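Local coordinates for protein DNA polymerase sliding clamp 2 (Sulfolobus tokodaii, PDB 3AIZ) that encircles DNA as part of a toroidal ring and tethers DNA polymerase and other proteins to it during high-speed replication, at residues Met47-Ile52 with Leu125-Val130; Met228-Pro233 with Phe242-Arg247. All coordinates share one frame; numbering follows the deposited sequence.

Interaction 1: residues Met47-Ile52 with Leu125-Val130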
ATOM      1  N   MET A  47      39.533   0.773 -11.941  1.00 34.90           N
ATOM      2  CA  MET A  47      39.200   1.625 -13.074  1.00 36.64           C
ATOM      3  C   MET A  47      37.864   1.218 -13.677  1.00 37.35           C
ATOM      4  O   MET A  47      37.722   0.116 -14.204  1.00 37.50           O
ATOM      5  CB  MET A  47      40.286   1.562 -14.147  1.00 36.19           C
ATOM      6  CG  MET A  47      39.912   2.282 -15.434  1.00 38.45           C
ATOM      7  SD  MET A  47      41.246   2.304 -16.644  1.00 40.26           S
ATOM      8  CE  MET A  47      42.495   3.215 -15.738  1.00 44.58           C
ATOM      9  N   VAL A  48      36.883   2.110 -13.596  1.00 37.73           N
ATOM     10  CA  VAL A  48      35.570   1.835 -14.161  1.00 38.10           C
ATOM     11  C   VAL A  48      35.460   2.405 -15.570  1.00 41.22           C
ATOM     12  O   VAL A  48      35.727   3.585 -15.797  1.00 42.06           O
ATOM     13  CB  VAL A  48      34.442   2.407 -13.286  1.00 38.78           C
ATOM     14  CG1 VAL A  48      33.089   2.025 -13.859  1.00 36.98           C
ATOM     15  CG2 VAL A  48      34.575   1.904 -11.859  1.00 41.00           C
ATOM     16  N   ILE A  49      35.072   1.556 -16.516  1.00 38.83           N
ATOM     17  CA  ILE A  49      34.920   1.976 -17.901  1.00 36.69           C
ATOM     18  C   ILE A  49      33.521   1.684 -18.427  1.00 38.36           C
ATOM     19  O   ILE A  49      33.012   0.571 -18.298  1.00 39.26           O
ATOM     20  CB  ILE A  49      35.945   1.289 -18.824  1.00 35.47           C
ATOM     21  CG1 ILE A  49      37.367   1.713 -18.459  1.00 36.93           C
ATOM     22  CG2 ILE A  49      35.662   1.624 -20.277  1.00 38.10           C
ATOM     23  CD1 ILE A  49      38.426   1.061 -19.315  1.00 35.74           C
ATOM     24  N   PHE A  50      32.906   2.700 -19.017  1.00 40.55           N
ATOM     25  CA  PHE A  50      31.641   2.547 -19.715  1.00 36.53           C
ATOM     26  C   PHE A  50      31.907   2.784 -21.193  1.00 37.87           C
ATOM     27  O   PHE A  50      32.429   3.831 -21.566  1.00 43.26           O
ATOM     28  CB  PHE A  50      30.625   3.557 -19.181  1.00 38.02           C
ATOM     29  CG  PHE A  50      29.484   3.828 -20.115  1.00 39.28           C
ATOM     30  CD1 PHE A  50      28.500   2.879 -20.323  1.00 39.62           C
ATOM     31  CD2 PHE A  50      29.390   5.039 -20.777  1.00 40.51           C
ATOM     32  CE1 PHE A  50      27.449   3.131 -21.181  1.00 39.44           C
ATOM     33  CE2 PHE A  50      28.342   5.295 -21.636  1.00 38.92           C
ATOM     34  CZ  PHE A  50      27.370   4.340 -21.838  1.00 37.96           C
ATOM     35  N   LYS A  51      31.569   1.812 -22.036  1.00 35.72           N
ATOM     36  CA  LYS A  51      31.894   1.916 -23.457  1.00 35.50           C
ATOM     37  C   LYS A  51      30.823   1.352 -24.389  1.00 34.24           C
ATOM     38  O   LYS A  51      30.348   0.232 -24.206  1.00 36.63           O
ATOM     39  CB  LYS A  51      33.247   1.258 -23.745  1.00 34.73           C
ATOM     40  CG  LYS A  51      33.598   1.176 -25.223  1.00 37.47           C
ATOM     41  CD  LYS A  51      35.073   0.873 -25.432  1.00 41.78           C
ATOM     42  CE  LYS A  51      35.465  -0.454 -24.806  1.00 51.32           C
ATOM     43  NZ  LYS A  51      36.933  -0.704 -24.896  1.00 54.50           N
ATOM     44  N   ILE A  52      30.456   2.140 -25.394  1.00 36.37           N
ATOM     45  CA  ILE A  52      29.539   1.697 -26.436  1.00 37.04           C
ATOM     46  C   ILE A  52      30.201   1.793 -27.808  1.00 40.13           C
ATOM     47  O   ILE A  52      30.328   2.884 -28.366  1.00 40.17           O
ATOM     48  CB  ILE A  52      28.249   2.535 -26.458  1.00 33.32           C
ATOM     49  CG1 ILE A  52      27.586   2.539 -25.080  1.00 35.29           C
ATOM     50  CG2 ILE A  52      27.291   2.006 -27.511  1.00 32.30           C
ATOM     51  CD1 ILE A  52      26.253   3.254 -25.049  1.00 32.41           C
ATOM     52  N   LEU A 125      41.228   6.878 -23.314  1.00 62.27           N
ATOM     53  CA  LEU A 125      40.979   5.615 -22.630  1.00 61.10           C
ATOM     54  C   LEU A 125      42.272   4.816 -22.486  1.00 62.34           C
ATOM     55  O   LEU A 125      42.769   4.243 -23.457  1.00 58.88           O
ATOM     56  CB  LEU A 125      39.936   4.799 -23.398  1.00 57.68           C
ATOM     57  CG  LEU A 125      39.403   3.535 -22.725  1.00 51.41           C
ATOM     58  CD1 LEU A 125      38.874   3.862 -21.341  1.00 49.82           C
ATOM     59  CD2 LEU A 125      38.319   2.890 -23.578  1.00 47.20           C
ATOM     60  N   THR A 126      42.810   4.778 -21.272  1.00 58.63           N
ATOM     61  CA  THR A 126      44.085   4.114 -21.025  1.00 58.27           C
ATOM     62  C   THR A 126      43.919   2.816 -20.236  1.00 54.47           C
ATOM     63  O   THR A 126      44.204   2.766 -19.040  1.00 49.01           O
ATOM     64  CB  THR A 126      45.060   5.037 -20.268  1.00 58.69           C
ATOM     65  OG1 THR A 126      45.030   6.346 -20.850  1.00 63.94           O
ATOM     66  CG2 THR A 126      46.479   4.485 -20.329  1.00 49.43           C
ATOM     67  N   GLU A 127      43.458   1.768 -20.914  1.00 51.63           N
ATOM     68  CA  GLU A 127      43.336   0.452 -20.295  1.00 48.35           C
ATOM     69  C   GLU A 127      44.714  -0.174 -20.113  1.00 44.71           C
ATOM     70  O   GLU A 127      45.598   0.010 -20.948  1.00 50.27           O
ATOM     71  CB  GLU A 127      42.466  -0.473 -21.153  1.00 46.87           C
ATOM     72  CG  GLU A 127      41.056   0.030 -21.417  1.00 48.25           C
ATOM     73  CD  GLU A 127      40.200  -0.995 -22.143  1.00 51.96           C
ATOM     74  OE1 GLU A 127      40.346  -2.203 -21.855  1.00 44.62           O
ATOM     75  OE2 GLU A 127      39.380  -0.597 -22.998  1.00 54.51           O
ATOM     76  N   PRO A 128      44.904  -0.917 -19.013  1.00 45.10           N
ATOM     77  CA  PRO A 128      46.160  -1.639 -18.789  1.00 45.23           C
ATOM     78  C   PRO A 128      46.467  -2.580 -19.950  1.00 46.73           C
ATOM     79  O   PRO A 128      45.571  -3.275 -20.431  1.00 43.49           O
ATOM     80  CB  PRO A 128      45.874  -2.446 -17.518  1.00 41.26           C
ATOM     81  CG  PRO A 128      44.823  -1.670 -16.810  1.00 41.20           C
ATOM     82  CD  PRO A 128      43.965  -1.075 -17.889  1.00 45.63           C
ATOM     83  N   LYS A 129      47.719  -2.592 -20.396  1.00 48.65           N
ATOM     84  CA  LYS A 129      48.125  -3.455 -21.499  1.00 50.03           C
ATOM     85  C   LYS A 129      48.921  -4.651 -20.992  1.00 51.22           C
ATOM     86  O   LYS A 129      50.119  -4.548 -20.734  1.00 54.67           O
ATOM     87  CB  LYS A 129      48.943  -2.672 -22.529  1.00 53.60           C
ATOM     88  CG  LYS A 129      48.156  -1.594 -23.262  1.00 61.39           C
ATOM     89  CD  LYS A 129      49.005  -0.913 -24.323  1.00 70.06           C
ATOM     90  CE  LYS A 129      48.209   0.138 -25.080  1.00 73.73           C
ATOM     91  NZ  LYS A 129      49.010   0.764 -26.168  1.00 79.21           N
ATOM     92  N   VAL A 130      48.243  -5.784 -20.848  1.00 48.18           N
ATOM     93  CA  VAL A 130      48.874  -6.993 -20.338  1.00 46.35           C
ATOM     94  C   VAL A 130      48.324  -8.231 -21.031  1.00 45.82           C
ATOM     95  O   VAL A 130      47.334  -8.160 -21.759  1.00 46.44           O
ATOM     96  CB  VAL A 130      48.648  -7.145 -18.825  1.00 46.14           C
ATOM     97  CG1 VAL A 130      49.320  -6.011 -18.066  1.00 46.33           C
ATOM     98  CG2 VAL A 130      47.161  -7.190 -18.520  1.00 42.23           C
TER
HETATM   99  O   HOH W   1      38.108  -3.347 -23.811  1.00 36.63           O
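I49 pushes the CD1 methyl at the end of its side chain into the angle between L125 and E127, where I49 CD1 is 3.5 Å from L125 CD1 and just as far from E127 CG. It crosses each of them obliquely, its methyl meeting a leucine branch on one and the methylene stem of a glutamate on the other. Two residues further along the strand, K51 reaches for the carboxylate of that glutamate. Its CG is anti to the backbone N (chi1 173°) and the chain bends at chi3 (60°), which brings NZ to 3.1 Å from E127 OE2 in a salt bridge that meets the oxygen nearly along its C-O axis. The segment 125-130 belongs to the connector between the two domains of the PCNA fold, held here to strand 46-53 of the N-terminal domain. A water also joins the pair: K51 NZ donates to it at 3.1 Å, and it donates to E127 OE1 at 3.2 Å. The indole NE1 of W243 adds a weak hydrogen bond to OE1, so both carboxylate oxygens have partners. At the other end, M47 brings CE to 3.7 Å from the backbone O of T126, while R38 packs on L125 and T126.

Interaction 2: residues Met228-Pro233 with Phe242-Arg247; sequences MKIEVP and FWIAPR
K229 lays its aliphatic chain over one face of the W243 indole. K229 CB sits 3.5 Å from the centroid of the six-membered ring, 13° off the ring normal, a CH-pi contact; CG and CD continue along the CZ2 side of the ring, with K229 CD 3.3 Å from W243 CZ2. The lysine can do this because every torsion from chi1 (177°) outward is anti, so the chain runs straight and its NZ ends 3.3 Å from E231 OE2, in a salt bridge whose hydrogen bond is weak. The opposite side of the hairpin is greasy. There I230 CD1 meets I244 CD1 at 3.4 Å, and V232 brings CG2 to the edge of the F242 ring, near its plane, 4.0 Å from CE1.

What sets these side chains across from one another is the antiparallel beta hairpin of strands 226-233 and 239-244 at the C-terminal end of the chain, whose second strand also pairs with strand 46-53. M228 with I244 and I230 with F242 are hydrogen-bonded pairs, and K229 with W243 is the non-hydrogen-bonded pair between them. I244 N donates to M228 O at 2.9 Å, and F242 N to I230 O at 2.8 Å; each pair is closed by a bond in return. Further out, Y200 packs on M228 and I244, L46 and V48 on F242, and V218 and V220 on I230, while K229 and E231 bond through their backbones to strand 218-223. The chemistry implies a division of labour within one lysine: its methylenes cover the indole, while its ammonium end sits beside a carboxylate.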
ATOM      1  N   MET A 228      43.083  -7.614 -13.000  1.00 31.55           N
ATOM      2  CA  MET A 228      41.989  -8.441 -13.495  1.00 29.48           C
ATOM      3  C   MET A 228      41.012  -7.592 -14.299  1.00 31.75           C
ATOM      4  O   MET A 228      40.698  -6.464 -13.919  1.00 32.50           O
ATOM      5  CB  MET A 228      41.259  -9.123 -12.336  1.00 30.37           C
ATOM      6  CG  MET A 228      39.956  -9.803 -12.735  1.00 29.04           C
ATOM      7  SD  MET A 228      39.003 -10.425 -11.332  1.00 36.23           S
ATOM      8  CE  MET A 228      39.995 -11.830 -10.834  1.00 31.34           C
ATOM      9  N   LYS A 229      40.533  -8.144 -15.409  1.00 29.30           N
ATOM     10  CA  LYS A 229      39.619  -7.431 -16.288  1.00 30.15           C
ATOM     11  C   LYS A 229      38.250  -8.097 -16.319  1.00 33.26           C
ATOM     12  O   LYS A 229      38.137  -9.283 -16.630  1.00 36.76           O
ATOM     13  CB  LYS A 229      40.199  -7.373 -17.703  1.00 35.16           C
ATOM     14  CG  LYS A 229      39.299  -6.706 -18.729  1.00 34.39           C
ATOM     15  CD  LYS A 229      39.896  -6.823 -20.121  1.00 37.95           C
ATOM     16  CE  LYS A 229      39.046  -6.114 -21.161  1.00 41.74           C
ATOM     17  NZ  LYS A 229      39.638  -6.239 -22.521  1.00 40.02           N
ATOM     18  N   ILE A 230      37.210  -7.335 -15.993  1.00 30.91           N
ATOM     19  CA  ILE A 230      35.842  -7.833 -16.078  1.00 32.44           C
ATOM     20  C   ILE A 230      35.067  -7.113 -17.181  1.00 33.64           C
ATOM     21  O   ILE A 230      34.994  -5.885 -17.200  1.00 32.49           O
ATOM     22  CB  ILE A 230      35.078  -7.683 -14.743  1.00 33.72           C
ATOM     23  CG1 ILE A 230      35.671  -8.594 -13.668  1.00 30.33           C
ATOM     24  CG2 ILE A 230      33.607  -8.009 -14.931  1.00 33.27           C
ATOM     25  CD1 ILE A 230      36.935  -8.061 -13.042  1.00 33.15           C
ATOM     26  N   GLU A 231      34.495  -7.885 -18.099  1.00 32.30           N
ATOM     27  CA  GLU A 231      33.676  -7.330 -19.166  1.00 32.70           C
ATOM     28  C   GLU A 231      32.208  -7.665 -18.927  1.00 34.87           C
ATOM     29  O   GLU A 231      31.840  -8.833 -18.811  1.00 33.75           O
ATOM     30  CB  GLU A 231      34.119  -7.871 -20.526  1.00 38.26           C
ATOM     31  CG  GLU A 231      35.590  -7.648 -20.843  1.00 43.85           C
ATOM     32  CD  GLU A 231      35.963  -8.117 -22.239  1.00 52.65           C
ATOM     33  OE1 GLU A 231      35.064  -8.187 -23.105  1.00 55.30           O
ATOM     34  OE2 GLU A 231      37.155  -8.412 -22.471  1.00 51.14           O
ATOM     35  N   VAL A 232      31.375  -6.634 -18.853  1.00 35.91           N
ATOM     36  CA  VAL A 232      29.950  -6.811 -18.608  1.00 36.72           C
ATOM     37  C   VAL A 232      29.141  -6.334 -19.809  1.00 38.47           C
ATOM     38  O   VAL A 232      28.696  -5.187 -19.849  1.00 38.67           O
ATOM     39  CB  VAL A 232      29.499  -6.038 -17.354  1.00 35.74           C
ATOM     40  CG1 VAL A 232      28.049  -6.352 -17.030  1.00 37.37           C
ATOM     41  CG2 VAL A 232      30.396  -6.374 -16.174  1.00 31.78           C
ATOM     42  N   PRO A 233      28.951  -7.219 -20.796  1.00 38.11           N
ATOM     43  CA  PRO A 233      28.234  -6.900 -22.033  1.00 36.90           C
ATOM     44  C   PRO A 233      26.727  -6.861 -21.820  1.00 39.29           C
ATOM     45  O   PRO A 233      26.211  -7.541 -20.935  1.00 41.84           O
ATOM     46  CB  PRO A 233      28.581  -8.077 -22.955  1.00 34.46           C
ATOM     47  CG  PRO A 233      29.683  -8.832 -22.265  1.00 43.07           C
ATOM     48  CD  PRO A 233      29.474  -8.592 -20.811  1.00 38.39           C
ATOM     49  N   PHE A 242      35.780  -3.368 -16.157  1.00 32.61           N
ATOM     50  CA  PHE A 242      36.451  -3.066 -14.901  1.00 31.00           C
ATOM     51  C   PHE A 242      37.896  -3.536 -14.918  1.00 29.71           C
ATOM     52  O   PHE A 242      38.227  -4.539 -15.545  1.00 32.70           O
ATOM     53  CB  PHE A 242      35.711  -3.710 -13.728  1.00 31.95           C
ATOM     54  CG  PHE A 242      34.313  -3.200 -13.538  1.00 31.29           C
ATOM     55  CD1 PHE A 242      33.239  -3.858 -14.110  1.00 29.40           C
ATOM     56  CD2 PHE A 242      34.075  -2.063 -12.784  1.00 31.46           C
ATOM     57  CE1 PHE A 242      31.951  -3.393 -13.936  1.00 30.53           C
ATOM     58  CE2 PHE A 242      32.790  -1.592 -12.607  1.00 33.26           C
ATOM     59  CZ  PHE A 242      31.726  -2.258 -13.184  1.00 34.31           C
ATOM     60  N   TRP A 243      38.754  -2.796 -14.227  1.00 29.63           N
ATOM     61  CA  TRP A 243      40.139  -3.197 -14.041  1.00 32.46           C
ATOM     62  C   TRP A 243      40.499  -3.110 -12.565  1.00 32.52           C
ATOM     63  O   TRP A 243      40.409  -2.043 -11.958  1.00 31.95           O
ATOM     64  CB  TRP A 243      41.082  -2.323 -14.870  1.00 35.15           C
ATOM     65  CG  TRP A 243      41.097  -2.666 -16.329  1.00 34.84           C
ATOM     66  CD1 TRP A 243      40.411  -2.039 -17.327  1.00 38.36           C
ATOM     67  CD2 TRP A 243      41.841  -3.719 -16.954  1.00 36.26           C
ATOM     68  NE1 TRP A 243      40.682  -2.635 -18.536  1.00 37.85           N
ATOM     69  CE2 TRP A 243      41.557  -3.668 -18.333  1.00 37.83           C
ATOM     70  CE3 TRP A 243      42.721  -4.698 -16.482  1.00 36.49           C
ATOM     71  CZ2 TRP A 243      42.120  -4.560 -19.244  1.00 37.55           C
ATOM     72  CZ3 TRP A 243      43.278  -5.582 -17.387  1.00 34.79           C
ATOM     73  CH2 TRP A 243      42.975  -5.506 -18.752  1.00 38.63           C
ATOM     74  N   ILE A 244      40.896  -4.241 -11.991  1.00 35.27           N
ATOM     75  CA  ILE A 244      41.247  -4.298 -10.577  1.00 33.96           C
ATOM     76  C   ILE A 244      42.749  -4.471 -10.398  1.00 32.14           C
ATOM     77  O   ILE A 244      43.343  -5.402 -10.942  1.00 32.03           O
ATOM     78  CB  ILE A 244      40.520  -5.452  -9.850  1.00 32.45           C
ATOM     79  CG1 ILE A 244      39.003  -5.249  -9.882  1.00 32.15           C
ATOM     80  CG2 ILE A 244      40.996  -5.556  -8.413  1.00 35.81           C
ATOM     81  CD1 ILE A 244      38.368  -5.546 -11.220  1.00 33.00           C
ATOM     82  N   ALA A 245      43.361  -3.570  -9.641  1.00 31.30           N
ATOM     83  CA  ALA A 245      44.778  -3.683  -9.330  1.00 34.38           C
ATOM     84  C   ALA A 245      44.987  -4.807  -8.324  1.00 38.91           C
ATOM     85  O   ALA A 245      44.341  -4.834  -7.275  1.00 40.68           O
ATOM     86  CB  ALA A 245      45.311  -2.371  -8.781  1.00 37.35           C
ATOM     87  N   PRO A 246      45.886  -5.746  -8.646  1.00 37.46           N
ATOM     88  CA  PRO A 246      46.174  -6.869  -7.750  1.00 38.01           C
ATOM     89  C   PRO A 246      46.982  -6.411  -6.546  1.00 40.13           C
ATOM     90  O   PRO A 246      47.632  -5.369  -6.609  1.00 41.64           O
ATOM     91  CB  PRO A 246      47.025  -7.791  -8.625  1.00 36.85           C
ATOM     92  CG  PRO A 246      47.701  -6.873  -9.571  1.00 34.51           C
ATOM     93  CD  PRO A 246      46.695  -5.800  -9.875  1.00 36.33           C
ATOM     94  N   ARG A 247      46.932  -7.175  -5.460  1.00 38.96           N
ATOM     95  CA  ARG A 247      47.771  -6.896  -4.305  1.00 40.27           C
ATOM     96  C   ARG A 247      49.116  -7.581  -4.491  1.00 43.71           C
ATOM     97  O   ARG A 247      49.186  -8.803  -4.614  1.00 44.24           O
ATOM     98  CB  ARG A 247      47.110  -7.382  -3.016  1.00 43.67           C
ATOM     99  CG  ARG A 247      45.847  -6.633  -2.634  1.00 50.28           C
ATOM    100  CD  ARG A 247      45.370  -7.058  -1.256  1.00 57.62           C
ATOM    101  NE  ARG A 247      44.110  -6.422  -0.878  1.00 62.16           N
ATOM    102  CZ  ARG A 247      44.021  -5.262  -0.236  1.00 66.28           C
ATOM    103  NH1 ARG A 247      45.121  -4.602   0.101  1.00 67.31           N
ATOM    104  NH2 ARG A 247      42.831  -4.761   0.068  1.00 63.56           N
TER

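Overall arrangement
The two interactions lie side by side, their centres about 9 Å apart, because strands 46-53 and 239-244 are neighbours in the sheet, where the N-terminal domain's strand meets the C-terminal hairpin. M47 N lies 2.9 Å from W243 O, a probable hydrogen bond of that seam. W243 is the main shared residue: P128 of the connector, from interaction 1, lies over the face of its indole opposite the one K229 covers, with P128 CD 3.5 Å from W243 CD2. On the far side of the sheet V48 CG1 packs 3.8 Å from F242 CE2. In sequence the contacts are in series, and no other chain of the assembly touches either one.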